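Local structure of hypothetical protein, GDSL-like Lipase/Acylhydrolase family protein (Bacteroides uniformis, 4M8K) at residues T86-T90 / L143-A149. The protein is probably a hydrolase of the GDSL-like lipase/acylhydrolase family, likely cleaving ester bonds. Sequence-based numbering, arbitrary orientation.
Sequences TVCHT and LYSFRPA
His89 and Thr90 of the loop 86-90 bond to the successive carbonyls of Leu143 and Tyr144, in the turn ahead of helix 146-160. His89 N meets Leu143 O at 3.1 Å in a nearly straight bond. Thr90 OG1 gives its proton to a lone pair of Tyr144 O at 2.5 Å; with OG1 beside its own backbone N (chi1 -55°), the hydroxyl reaches that oxygen in the carbonyl plane. Within the loop, Thr86 OG1 bonds to Cys88 O.

Aromatic contacts flank these bonds. His89 CB lies over one face of the Tyr144 ring, 3.8 Å from its centroid, as a CH-pi contact, and the imidazole directs an edge at the same ring, planes at 64°. His89 CD2 packs on Leu143 CB, while ND1 bonds to Ser101. A serine in place of Tyr144 would probably leave His89 CB without its aromatic floor and open a gap beside Thr90.

Apolar packing covers the helix start. Cys88 CB sits tightly against Ala149 CB (3.4 Å), a close approach that these small side chains allow, and branched Val87 spans Ala149 and Phe146, its CB 3.9 Å from Phe146 CE1. Asp123 accepts from Val87 N and Cys88 N. Backbone and side-chain polar bonds, joined by apolar packing, thus fix the loop after edge strand 75-81 against helix 146-160, consistent with the alpha/beta fold of SGNH-type hydrolases.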
ATOM      1  N   THR A  86      -7.693   5.918   1.817  1.00 18.06           N
ATOM      2  CA  THR A  86      -6.756   6.962   1.487  1.00 19.83           C
ATOM      3  C   THR A  86      -5.612   7.006   2.463  1.00 18.16           C
ATOM      4  O   THR A  86      -5.723   6.568   3.596  1.00 19.68           O
ATOM      5  CB  THR A  86      -7.445   8.350   1.578  1.00 20.90           C
ATOM      6  OG1 THR A  86      -8.194   8.395   2.779  1.00 18.33           O
ATOM      7  CG2 THR A  86      -8.355   8.584   0.394  1.00 19.02           C
ATOM      8  N   VAL A  87      -4.493   7.571   2.041  1.00 16.94           N
ATOM      9  CA  VAL A  87      -3.423   7.840   2.966  1.00 17.48           C
ATOM     10  C   VAL A  87      -3.816   8.908   3.983  1.00 16.61           C
ATOM     11  O   VAL A  87      -3.578   8.746   5.181  1.00 19.21           O
ATOM     12  CB  VAL A  87      -2.193   8.326   2.205  1.00 17.60           C
ATOM     13  CG1 VAL A  87      -1.131   8.857   3.154  1.00 19.32           C
ATOM     14  CG2 VAL A  87      -1.653   7.189   1.351  1.00 18.39           C
ATOM     15  N   CYS A  88      -4.369  10.027   3.502  1.00 19.46           N
ATOM     16  CA  CYS A  88      -4.772  11.123   4.345  1.00 16.50           C
ATOM     17  C   CYS A  88      -6.222  10.905   4.851  1.00 21.12           C
ATOM     18  O   CYS A  88      -6.933   9.976   4.371  1.00 20.94           O
ATOM     19  CB  CYS A  88      -4.622  12.495   3.630  1.00 19.06           C
ATOM     20  SG  CYS A  88      -5.855  12.832   2.367  1.00 22.23           S
ATOM     21  N   HIS A  89      -6.674  11.780   5.759  1.00 20.37           N
ATOM     22  CA  HIS A  89      -8.034  11.640   6.335  1.00 20.81           C
ATOM     23  C   HIS A  89      -9.156  12.140   5.445  1.00 21.34           C
ATOM     24  O   HIS A  89     -10.309  11.981   5.796  1.00 22.41           O
ATOM     25  CB  HIS A  89      -8.134  12.362   7.656  1.00 22.30           C
ATOM     26  CG  HIS A  89      -7.219  11.847   8.717  1.00 20.95           C
ATOM     27  ND1 HIS A  89      -7.079  10.514   9.003  1.00 20.00           N
ATOM     28  CD2 HIS A  89      -6.440  12.509   9.606  1.00 23.21           C
ATOM     29  CE1 HIS A  89      -6.258  10.367  10.020  1.00 22.95           C
ATOM     30  NE2 HIS A  89      -5.872  11.563  10.421  1.00 22.55           N
ATOM     31  N   THR A  90      -8.854  12.762   4.308  1.00 23.69           N
ATOM     32  CA  THR A  90      -9.904  13.195   3.392  1.00 22.42           C
ATOM     33  C   THR A  90     -10.277  12.096   2.420  1.00 21.77           C
ATOM     34  O   THR A  90      -9.471  11.693   1.588  1.00 21.81           O
ATOM     35  CB  THR A  90      -9.474  14.411   2.533  1.00 25.69           C
ATOM     36  OG1 THR A  90      -9.032  15.491   3.368  1.00 24.10           O
ATOM     37  CG2 THR A  90     -10.629  14.870   1.622  1.00 24.32           C
ATOM     38  N   LEU A 143      -3.580  16.681   8.799  1.00 21.68           N
ATOM     39  CA  LEU A 143      -3.487  15.342   8.237  1.00 21.83           C
ATOM     40  C   LEU A 143      -4.638  14.985   7.286  1.00 19.48           C
ATOM     41  O   LEU A 143      -4.642  13.885   6.749  1.00 19.01           O
ATOM     42  CB  LEU A 143      -3.337  14.309   9.350  1.00 22.23           C
ATOM     43  CG  LEU A 143      -2.032  14.354  10.131  1.00 22.46           C
ATOM     44  CD1 LEU A 143      -2.095  13.444  11.342  1.00 23.51           C
ATOM     45  CD2 LEU A 143      -0.883  13.956   9.246  1.00 24.58           C
ATOM     46  N   TYR A 144      -5.578  15.917   7.105  1.00 21.92           N
ATOM     47  CA  TYR A 144      -6.586  15.886   6.017  1.00 21.11           C
ATOM     48  C   TYR A 144      -5.932  16.130   4.660  1.00 23.36           C
ATOM     49  O   TYR A 144      -6.531  15.860   3.645  1.00 25.44           O
ATOM     50  CB  TYR A 144      -7.741  16.899   6.292  1.00 22.16           C
ATOM     51  CG  TYR A 144      -8.726  16.373   7.280  1.00 22.48           C
ATOM     52  CD1 TYR A 144      -9.784  15.592   6.842  1.00 20.41           C
ATOM     53  CD2 TYR A 144      -8.610  16.621   8.648  1.00 22.33           C
ATOM     54  CE1 TYR A 144     -10.660  15.049   7.731  1.00 25.31           C
ATOM     55  CE2 TYR A 144      -9.488  16.053   9.557  1.00 21.20           C
ATOM     56  CZ  TYR A 144     -10.520  15.290   9.082  1.00 26.36           C
ATOM     57  OH  TYR A 144     -11.424  14.759   9.955  1.00 22.16           O
ATOM     58  N   SER A 145      -4.690  16.636   4.630  1.00 20.67           N
ATOM     59  CA  SER A 145      -4.010  16.870   3.380  1.00 24.06           C
ATOM     60  C   SER A 145      -2.986  15.742   3.044  1.00 21.28           C
ATOM     61  O   SER A 145      -2.435  15.080   3.942  1.00 21.39           O
ATOM     62  CB  SER A 145      -3.293  18.231   3.412  1.00 23.15           C
ATOM     63  OG  SER A 145      -4.261  19.275   3.377  1.00 26.47           O
ATOM     64  N   PHE A 146      -2.723  15.562   1.766  1.00 20.26           N
ATOM     65  CA  PHE A 146      -1.888  14.431   1.350  1.00 21.29           C
ATOM     66  C   PHE A 146      -0.411  14.473   1.787  1.00 19.64           C
ATOM     67  O   PHE A 146       0.156  13.474   2.341  1.00 20.30           O
ATOM     68  CB  PHE A 146      -1.930  14.253  -0.155  1.00 22.00           C
ATOM     69  CG  PHE A 146      -1.202  13.015  -0.593  1.00 22.63           C
ATOM     70  CD1 PHE A 146      -1.804  11.755  -0.408  1.00 22.75           C
ATOM     71  CD2 PHE A 146       0.081  13.066  -1.083  1.00 21.93           C
ATOM     72  CE1 PHE A 146      -1.133  10.607  -0.710  1.00 25.36           C
ATOM     73  CE2 PHE A 146       0.734  11.891  -1.453  1.00 30.63           C
ATOM     74  CZ  PHE A 146       0.124  10.666  -1.249  1.00 23.55           C
ATOM     75  N   ARG A 147       0.261  15.577   1.521  1.00 21.34           N
ATOM     76  CA  ARG A 147       1.672  15.632   1.881  1.00 20.38           C
ATOM     77  C   ARG A 147       1.930  15.479   3.394  1.00 24.57           C
ATOM     78  O   ARG A 147       2.760  14.645   3.761  1.00 24.79           O
ATOM     79  CB  ARG A 147       2.334  16.875   1.346  1.00 22.07           C
ATOM     80  CG  ARG A 147       2.473  16.835  -0.175  1.00 25.43           C
ATOM     81  CD  ARG A 147       2.854  18.208  -0.695  1.00 29.22           C
ATOM     82  NE  ARG A 147       3.000  18.250  -2.159  1.00 27.43           N
ATOM     83  CZ  ARG A 147       3.054  19.377  -2.861  1.00 33.66           C
ATOM     84  NH1 ARG A 147       2.937  20.554  -2.247  1.00 31.30           N
ATOM     85  NH2 ARG A 147       3.218  19.346  -4.181  1.00 34.12           N
ATOM     86  N   PRO A 148       1.237  16.265   4.262  1.00 20.11           N
ATOM     87  CA  PRO A 148       1.476  15.989   5.683  1.00 21.01           C
ATOM     88  C   PRO A 148       1.162  14.530   6.087  1.00 19.96           C
ATOM     89  O   PRO A 148       1.920  13.940   6.834  1.00 20.48           O
ATOM     90  CB  PRO A 148       0.549  16.967   6.388  1.00 24.41           C
ATOM     91  CG  PRO A 148       0.260  18.063   5.383  1.00 24.23           C
ATOM     92  CD  PRO A 148       0.318  17.392   4.044  1.00 20.97           C
ATOM     93  N   ALA A 149       0.053  13.967   5.579  1.00 15.50           N
ATOM     94  CA  ALA A 149      -0.325  12.576   5.901  1.00 18.08           C
ATOM     95  C   ALA A 149       0.709  11.523   5.488  1.00 18.31           C
ATOM     96  O   ALA A 149       1.027  10.658   6.288  1.00 17.00           O
ATOM     97  CB  ALA A 149      -1.682  12.255   5.314  1.00 16.24           C
TER